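Side-chain contacts in response regulator (Vibrio cholerae O1 biovar El Tor, PDB 7KPO), which carries the DNA-binding domain of the sensor histidine kinase ChiS and so probably lets this signalling protein contact DNA directly: residues S18-W23 against F32-Q37; W41-D46 against L50-L55. All coordinates share one frame; numbering follows the deposited sequence. Where two conformers were deposited one is given.

How the contacts relate
From the N terminus, the long helix 2-27 runs into a short linker and then helix 31-38. Contact 1 closes this first loop by packing the two helices against each other. Contact 2 follows in series, with no crossing or nesting: it closes the hairpin of strands 44-46 and 49-51 and carries on into helix 53-57. Their centres lie about 13 Å apart, yet the two meet along helix 31-38. F34 CE2 packs 3.5 Å from W41 CD1, F32 touches V43, and A35 rests on T52. Helix 31-38 thus packs on helix 2-27 through contact 1 and on the hairpin region through F32, F34 and A35.

Contact 1: residues S18-W23 against F32-Q37; sequences SALNYW and FTFAEQ
L20 and W23, one helical turn apart on helix 2-27, both reach F34 of helix 31-38. L20 comes first along the chain. With CG beside the backbone N (chi1 -81°), the end of L20 is directed to helix 31-38. The CD2 methyl then meets F34 CD2 at 3.7 Å, the two side chains standing roughly at right angles, and L20 also packs on L59.

W23 makes the broader contact. Its indole presents a face to F34, and F34 CB sits over the five-membered ring, 3.6 Å from the centroid of that ring of W23, as a CH-pi contact. The same CB is 3.5 Å from W23 NE1. The phenyl ring of F34 is carried past the indole and turns its edge to the W23 face, an edge-to-face pair with planes at 63° and centroids of the W23 five-membered ring and the F34 ring 5.7 Å apart. On the benzene side of the indole, W23 CZ2 is 4.4 Å from T33 CG2, a loose approach. The indole N-H is used outside these segments: W23 NE1 donates to S30 O in the linker, which probably helps fix the rotation of the ring, while T33 OG1 bonds to S30 OG.

F34 also touches S76 of helix 70-83. The short axis segments cross at 98° with a closest approach of 10.9 Å, a separation bridged by L20, W23 and F34. Two consecutive helices joined by a short linker and packed almost orthogonally are arranged as in an alpha-alpha corner.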
loop_
_atom_site.group_PDB
_atom_site.type_symbol
_atom_site.label_atom_id
_atom_site.label_comp_id
_atom_site.label_asym_id
_atom_site.label_seq_id
_atom_site.Cartn_x
_atom_site.Cartn_y
_atom_site.Cartn_z
ATOM N N SER A 18 9.358 6.339 -11.300
ATOM C CA SER A 18 8.923 6.779 -9.951
ATOM C C SER A 18 9.143 5.646 -8.949
ATOM O O SER A 18 9.710 5.884 -7.867
ATOM C CB SER A 18 7.468 7.193 -9.953
ATOM O OG SER A 18 7.260 8.361 -10.729
ATOM N N ALA A 19 8.718 4.446 -9.322
ATOM C CA ALA A 19 8.814 3.290 -8.408
ATOM C C ALA A 19 10.281 2.987 -8.095
ATOM O O ALA A 19 10.596 2.719 -6.931
ATOM C CB ALA A 19 8.113 2.102 -9.008
ATOM N N LEU A 20 11.152 3.015 -9.102
ATOM C CA LEU A 20 12.584 2.705 -8.840
ATOM C C LEU A 20 13.221 3.784 -7.968
ATOM O O LEU A 20 14.022 3.434 -7.101
ATOM C CB LEU A 20 13.338 2.546 -10.158
ATOM C CG LEU A 20 13.177 1.184 -10.817
ATOM C CD1 LEU A 20 13.773 1.189 -12.208
ATOM C CD2 LEU A 20 13.813 0.090 -9.968
ATOM N N ASN A 21 12.888 5.047 -8.198
ATOM C CA ASN A 21 13.474 6.125 -7.360
ATOM C C ASN A 21 13.042 5.917 -5.904
ATOM O O ASN A 21 13.873 6.111 -4.993
ATOM C CB ASN A 21 13.081 7.500 -7.894
ATOM C CG ASN A 21 13.635 7.770 -9.276
ATOM O OD1 ASN A 21 14.568 7.103 -9.725
ATOM N ND2 ASN A 21 13.067 8.753 -9.954
ATOM N N TYR A 22 11.784 5.531 -5.696
ATOM C CA TYR A 22 11.246 5.284 -4.337
ATOM C C TYR A 22 11.947 4.067 -3.716
ATOM O O TYR A 22 12.376 4.132 -2.557
ATOM C CB TYR A 22 9.733 5.138 -4.463
ATOM C CG TYR A 22 8.991 4.869 -3.183
ATOM C CD1 TYR A 22 8.789 5.867 -2.245
ATOM C CD2 TYR A 22 8.425 3.631 -2.945
ATOM C CE1 TYR A 22 8.074 5.626 -1.083
ATOM C CE2 TYR A 22 7.707 3.373 -1.792
ATOM C CZ TYR A 22 7.533 4.373 -0.856
ATOM O OH TYR A 22 6.828 4.104 0.280
ATOM N N TRP A 23 12.048 2.977 -4.475
ATOM C CA TRP A 23 12.766 1.764 -4.010
ATOM C C TRP A 23 14.170 2.140 -3.536
ATOM O O TRP A 23 14.556 1.759 -2.421
ATOM C CB TRP A 23 12.860 0.742 -5.146
ATOM C CG TRP A 23 13.875 -0.327 -4.890
ATOM C CD1 TRP A 23 15.180 -0.329 -5.292
ATOM C CD2 TRP A 23 13.688 -1.535 -4.131
ATOM N NE1 TRP A 23 15.811 -1.457 -4.846
ATOM C CE2 TRP A 23 14.922 -2.219 -4.140
ATOM C CE3 TRP A 23 12.600 -2.113 -3.471
ATOM C CZ2 TRP A 23 15.092 -3.448 -3.507
ATOM C CZ3 TRP A 23 12.770 -3.325 -2.842
ATOM C CH2 TRP A 23 14.001 -3.983 -2.864
ATOM N N PHE A 32 19.742 -2.554 -9.401
ATOM C CA PHE A 32 20.249 -3.922 -9.651
ATOM C C PHE A 32 19.645 -4.885 -8.631
ATOM O O PHE A 32 19.213 -5.987 -9.067
ATOM C CB PHE A 32 21.773 -3.975 -9.564
ATOM C CG PHE A 32 22.324 -5.374 -9.617
ATOM C CD1 PHE A 32 22.424 -6.141 -8.467
ATOM C CD2 PHE A 32 22.716 -5.932 -10.821
ATOM C CE1 PHE A 32 22.913 -7.437 -8.519
ATOM C CE2 PHE A 32 23.216 -7.225 -10.869
ATOM C CZ PHE A 32 23.314 -7.973 -9.719
ATOM N N THR A 33 19.658 -4.491 -7.345
ATOM C CA THR A 33 19.156 -5.324 -6.218
ATOM C C THR A 33 17.647 -5.538 -6.356
ATOM O O THR A 33 17.179 -6.644 -6.041
ATOM C CB THR A 33 19.550 -4.720 -4.869
ATOM O OG1 THR A 33 20.976 -4.769 -4.839
ATOM C CG2 THR A 33 18.971 -5.474 -3.693
ATOM N N PHE A 34 16.905 -4.507 -6.747
ATOM C CA PHE A 34 15.460 -4.725 -6.977
ATOM C C PHE A 34 15.274 -5.871 -7.986
ATOM O O PHE A 34 14.470 -6.781 -7.729
ATOM C CB PHE A 34 14.782 -3.448 -7.474
ATOM C CG PHE A 34 13.530 -3.755 -8.246
ATOM C CD1 PHE A 34 12.421 -4.293 -7.617
ATOM C CD2 PHE A 34 13.498 -3.581 -9.618
ATOM C CE1 PHE A 34 11.294 -4.631 -8.345
ATOM C CE2 PHE A 34 12.367 -3.912 -10.342
ATOM C CZ PHE A 34 11.268 -4.433 -9.704
ATOM N N ALA A 35 16.006 -5.824 -9.100
ATOM C CA ALA A 35 15.866 -6.849 -10.163
ATOM C C ALA A 35 16.292 -8.219 -9.655
ATOM O O ALA A 35 15.566 -9.194 -9.856
ATOM C CB ALA A 35 16.726 -6.455 -11.360
ATOM N N GLU A 36 17.455 -8.256 -9.030
ATOM C CA GLU A 36 18.035 -9.529 -8.569
ATOM C C GLU A 36 17.182 -10.151 -7.458
ATOM O O GLU A 36 16.874 -11.352 -7.546
ATOM C CB GLU A 36 19.459 -9.251 -8.096
ATOM C CG GLU A 36 20.163 -10.491 -7.622
ATOM C CD GLU A 36 20.281 -11.563 -8.684
ATOM O OE1 GLU A 36 20.531 -11.206 -9.858
ATOM O OE2 GLU A 36 20.104 -12.748 -8.340
ATOM N N GLN A 37 16.802 -9.356 -6.458
ATOM C CA GLN A 37 16.047 -9.912 -5.308
ATOM C C GLN A 37 14.626 -10.303 -5.738
ATOM O O GLN A 37 14.157 -11.376 -5.321
ATOM C CB GLN A 37 16.044 -8.899 -4.164
ATOM C CG GLN A 37 15.756 -9.530 -2.811
ATOM C CD GLN A 37 16.857 -10.458 -2.345
ATOM O OE1 GLN A 37 18.003 -10.392 -2.801
ATOM N NE2 GLN A 37 16.523 -11.332 -1.405
#

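Contact 2: residues W41-D46 against L50-L55; sequences WRVYLD and LQTRTL. With FMT (formic acid), chain H; FMT (formic acid), chain G.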
loop_
_atom_site.group_PDB
_atom_site.type_symbol
_atom_site.label_atom_id
_atom_site.label_comp_id
_atom_site.label_asym_id
_atom_site.label_seq_id
_atom_site.Cartn_x
_atom_site.Cartn_y
_atom_site.Cartn_z
ATOM N N TRP A 41 13.416 -9.073 -13.282
ATOM C CA TRP A 41 14.198 -8.589 -14.446
ATOM C C TRP A 41 15.553 -9.273 -14.442
ATOM O O TRP A 41 16.112 -9.483 -13.354
ATOM C CB TRP A 41 14.355 -7.067 -14.403
ATOM C CG TRP A 41 13.054 -6.335 -14.345
ATOM C CD1 TRP A 41 12.375 -5.967 -13.222
ATOM C CD2 TRP A 41 12.265 -5.889 -15.464
ATOM N NE1 TRP A 41 11.218 -5.321 -13.561
ATOM C CE2 TRP A 41 11.125 -5.259 -14.927
ATOM C CE3 TRP A 41 12.406 -5.970 -16.854
ATOM C CZ2 TRP A 41 10.142 -4.697 -15.734
ATOM C CZ3 TRP A 41 11.429 -5.415 -17.652
ATOM C CH2 TRP A 41 10.312 -4.789 -17.096
ATOM N N ARG A 42 16.058 -9.573 -15.631
ATOM C CA ARG A 42 17.340 -10.285 -15.783
ATOM C C ARG A 42 18.533 -9.337 -15.690
ATOM O O ARG A 42 18.424 -8.124 -15.970
ATOM C CB ARG A 42 17.363 -11.084 -17.085
ATOM C CG ARG A 42 16.416 -12.274 -17.080
ATOM C CD ARG A 42 16.712 -13.216 -18.226
ATOM N NE ARG A 42 18.049 -13.783 -18.095
ATOM C CZ ARG A 42 18.637 -14.563 -18.999
ATOM N NH1 ARG A 42 18.011 -14.870 -20.123
ATOM N NH2 ARG A 42 19.856 -15.024 -18.778
ATOM N N VAL A 43 19.639 -9.930 -15.272
ATOM C CA VAL A 43 20.960 -9.264 -15.161
ATOM C C VAL A 43 21.814 -9.780 -16.318
ATOM O O VAL A 43 21.796 -11.006 -16.582
ATOM C CB VAL A 43 21.595 -9.558 -13.793
ATOM C CG1 VAL A 43 23.076 -9.215 -13.759
ATOM C CG2 VAL A 43 20.834 -8.859 -12.675
ATOM N N TYR A 44 22.534 -8.869 -16.968
ATOM C CA TYR A 44 23.373 -9.210 -18.142
ATOM C C TYR A 44 24.772 -8.625 -17.961
ATOM O O TYR A 44 24.916 -7.655 -17.189
ATOM C CB TYR A 44 22.746 -8.639 -19.419
ATOM C CG TYR A 44 21.409 -9.224 -19.801
ATOM C CD1 TYR A 44 21.327 -10.336 -20.626
ATOM C CD2 TYR A 44 20.224 -8.664 -19.352
ATOM C CE1 TYR A 44 20.106 -10.881 -20.986
ATOM C CE2 TYR A 44 18.994 -9.198 -19.704
ATOM C CZ TYR A 44 18.933 -10.310 -20.526
ATOM O OH TYR A 44 17.725 -10.840 -20.876
ATOM N N LEU A 45 25.753 -9.235 -18.633
ATOM C CA LEU A 45 27.161 -8.757 -18.680
ATOM C C LEU A 45 27.349 -7.963 -19.976
ATOM O O LEU A 45 27.494 -8.596 -21.040
ATOM C CB LEU A 45 28.115 -9.953 -18.612
ATOM C CG LEU A 45 28.450 -10.450 -17.208
ATOM C CD1 LEU A 45 29.030 -11.856 -17.247
ATOM C CD2 LEU A 45 29.405 -9.490 -16.511
ATOM N N ASP A 46 27.309 -6.632 -19.876
ATOM C CA ASP A 46 27.462 -5.724 -21.043
ATOM C C ASP A 46 28.645 -4.788 -20.795
ATOM O O ASP A 46 28.744 -4.259 -19.670
ATOM C CB ASP A 46 26.199 -4.885 -21.259
ATOM C CG ASP A 46 24.936 -5.702 -21.460
ATOM O OD1 ASP A 46 25.041 -6.841 -21.958
ATOM O OD2 ASP A 46 23.857 -5.200 -21.092
ATOM N N LEU A 50 27.843 -5.700 -14.900
ATOM C CA LEU A 50 26.472 -6.256 -14.693
ATOM C C LEU A 50 25.451 -5.136 -14.905
ATOM O O LEU A 50 25.617 -4.063 -14.300
ATOM C CB LEU A 50 26.322 -6.857 -13.292
ATOM C CG LEU A 50 27.165 -8.097 -12.989
ATOM C CD1 LEU A 50 26.859 -8.620 -11.595
ATOM C CD2 LEU A 50 26.929 -9.192 -14.020
ATOM N N GLN A 51 24.433 -5.391 -15.727
ATOM C CA GLN A 51 23.408 -4.358 -16.024
ATOM C C GLN A 51 22.020 -4.995 -16.113
ATOM O O GLN A 51 21.914 -6.145 -16.569
ATOM C CB GLN A 51 23.680 -3.682 -17.372
ATOM C CG GLN A 51 25.057 -3.045 -17.510
ATOM C CD GLN A 51 25.255 -1.814 -16.660
ATOM O OE1 GLN A 51 24.330 -1.302 -16.035
ATOM N NE2 GLN A 51 26.478 -1.308 -16.653
ATOM N N THR A 52 21.000 -4.253 -15.685
ATOM C CA THR A 52 19.581 -4.676 -15.830
ATOM C C THR A 52 19.174 -4.144 -17.206
ATOM O O THR A 52 18.358 -3.236 -17.282
ATOM C CB THR A 52 18.750 -4.161 -14.652
ATOM O OG1 THR A 52 18.931 -2.749 -14.551
ATOM C CG2 THR A 52 19.148 -4.794 -13.339
ATOM N N ARG A 53 19.763 -4.732 -18.242
ATOM C CA ARG A 53 19.634 -4.253 -19.646
ATOM C C ARG A 53 18.174 -4.044 -20.072
ATOM O O ARG A 53 17.897 -2.968 -20.640
ATOM C CB ARG A 53 20.347 -5.224 -20.591
ATOM C CG ARG A 53 20.517 -4.697 -22.008
ATOM C CD ARG A 53 21.249 -5.704 -22.874
ATOM N NE ARG A 53 20.494 -6.941 -23.004
ATOM C CZ ARG A 53 20.970 -8.063 -23.526
ATOM N NH1 ARG A 53 20.198 -9.132 -23.605
ATOM N NH2 ARG A 53 22.219 -8.117 -23.955
ATOM N N THR A 54 17.302 -5.021 -19.854
ATOM C CA THR A 54 15.904 -4.841 -20.328
ATOM C C THR A 54 15.150 -3.845 -19.441
ATOM O O THR A 54 14.455 -2.972 -19.987
ATOM C CB THR A 54 15.197 -6.191 -20.443
ATOM O OG1 THR A 54 16.029 -7.035 -21.236
ATOM C CG2 THR A 54 13.825 -6.064 -21.064
ATOM N N LEU A 55 15.268 -3.977 -18.121
ATOM C CA LEU A 55 14.599 -3.021 -17.205
ATOM C C LEU A 55 14.979 -1.583 -17.587
ATOM O O LEU A 55 14.108 -0.706 -17.600
ATOM C CB LEU A 55 15.047 -3.330 -15.775
ATOM C CG LEU A 55 14.614 -2.330 -14.704
ATOM C CD1 LEU A 55 13.098 -2.194 -14.647
ATOM C CD2 LEU A 55 15.174 -2.737 -13.347
HETATM C C FMT H . 14.480 -9.426 -19.100
HETATM O O1 FMT H . 14.620 -8.726 -18.114
HETATM O O2 FMT H . 15.349 -9.554 -20.087
HETATM C C FMT G . 24.631 -12.255 -20.581
HETATM O O1 FMT G . 25.295 -11.492 -19.908
HETATM O O2 FMT G . 23.607 -12.932 -20.151
HETATM O O HOH W 1 16.657 -6.612 -17.425
#
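Y44 and Q51 pair across an antiparallel hairpin, bonded twice through their backbones: Y44 N to Q51 O at 2.8 Å and Q51 N to Y44 O at 2.7 Å. L45 and L50 form the adjacent non-hydrogen-bonded pair. Past Q51 the chain bends through an inverse gamma turn centred on T52 and begins a short helix.

On the face of Y44 and Q51, the guanidinium of R53 lies flat over the phenol ring, with R53 CZ 3.9 Å from the Y44 ring centroid and the planes 25° apart, a cation-pi stack. The extended start of the R53 chain and its bend at chi3 (63°) lay the group there. D46 adds a long salt bridge from OD1 to R53 NH2, 3.7 Å, its carboxylate plane turned only 12° from that of the guanidinium.

One formic acid molecule, probably from the crystallisation liquor, ties the two segments together. Its O2 accepts bonds from Y44 OH and T54 OG1, and its O1 takes R42 N in an almost straight bond. A water joins that O1 to R42 O and L55 N. A second formic acid takes the L45 N-H through its O1. On the opposite face L45 CD2 and L50 CD2 touch at 3.5 Å, the side chains lying side by side; just before the strand, V43 CG1 packs against L50 CD2.

Farther in, L55 CD1 lies over the centre of one W41 ring face, a CH-pi contact 3.7 Å from the centroid of the five-membered ring. W41 NE1 bonds to S76 OG, W41 and L55 rest on M16, and V43 and T52 lean on helix 31-38, so residues flanking the two strands meet helices 2-27, 31-38 and 70-83, and L55 brings helix 53-57 onto helix 2-27.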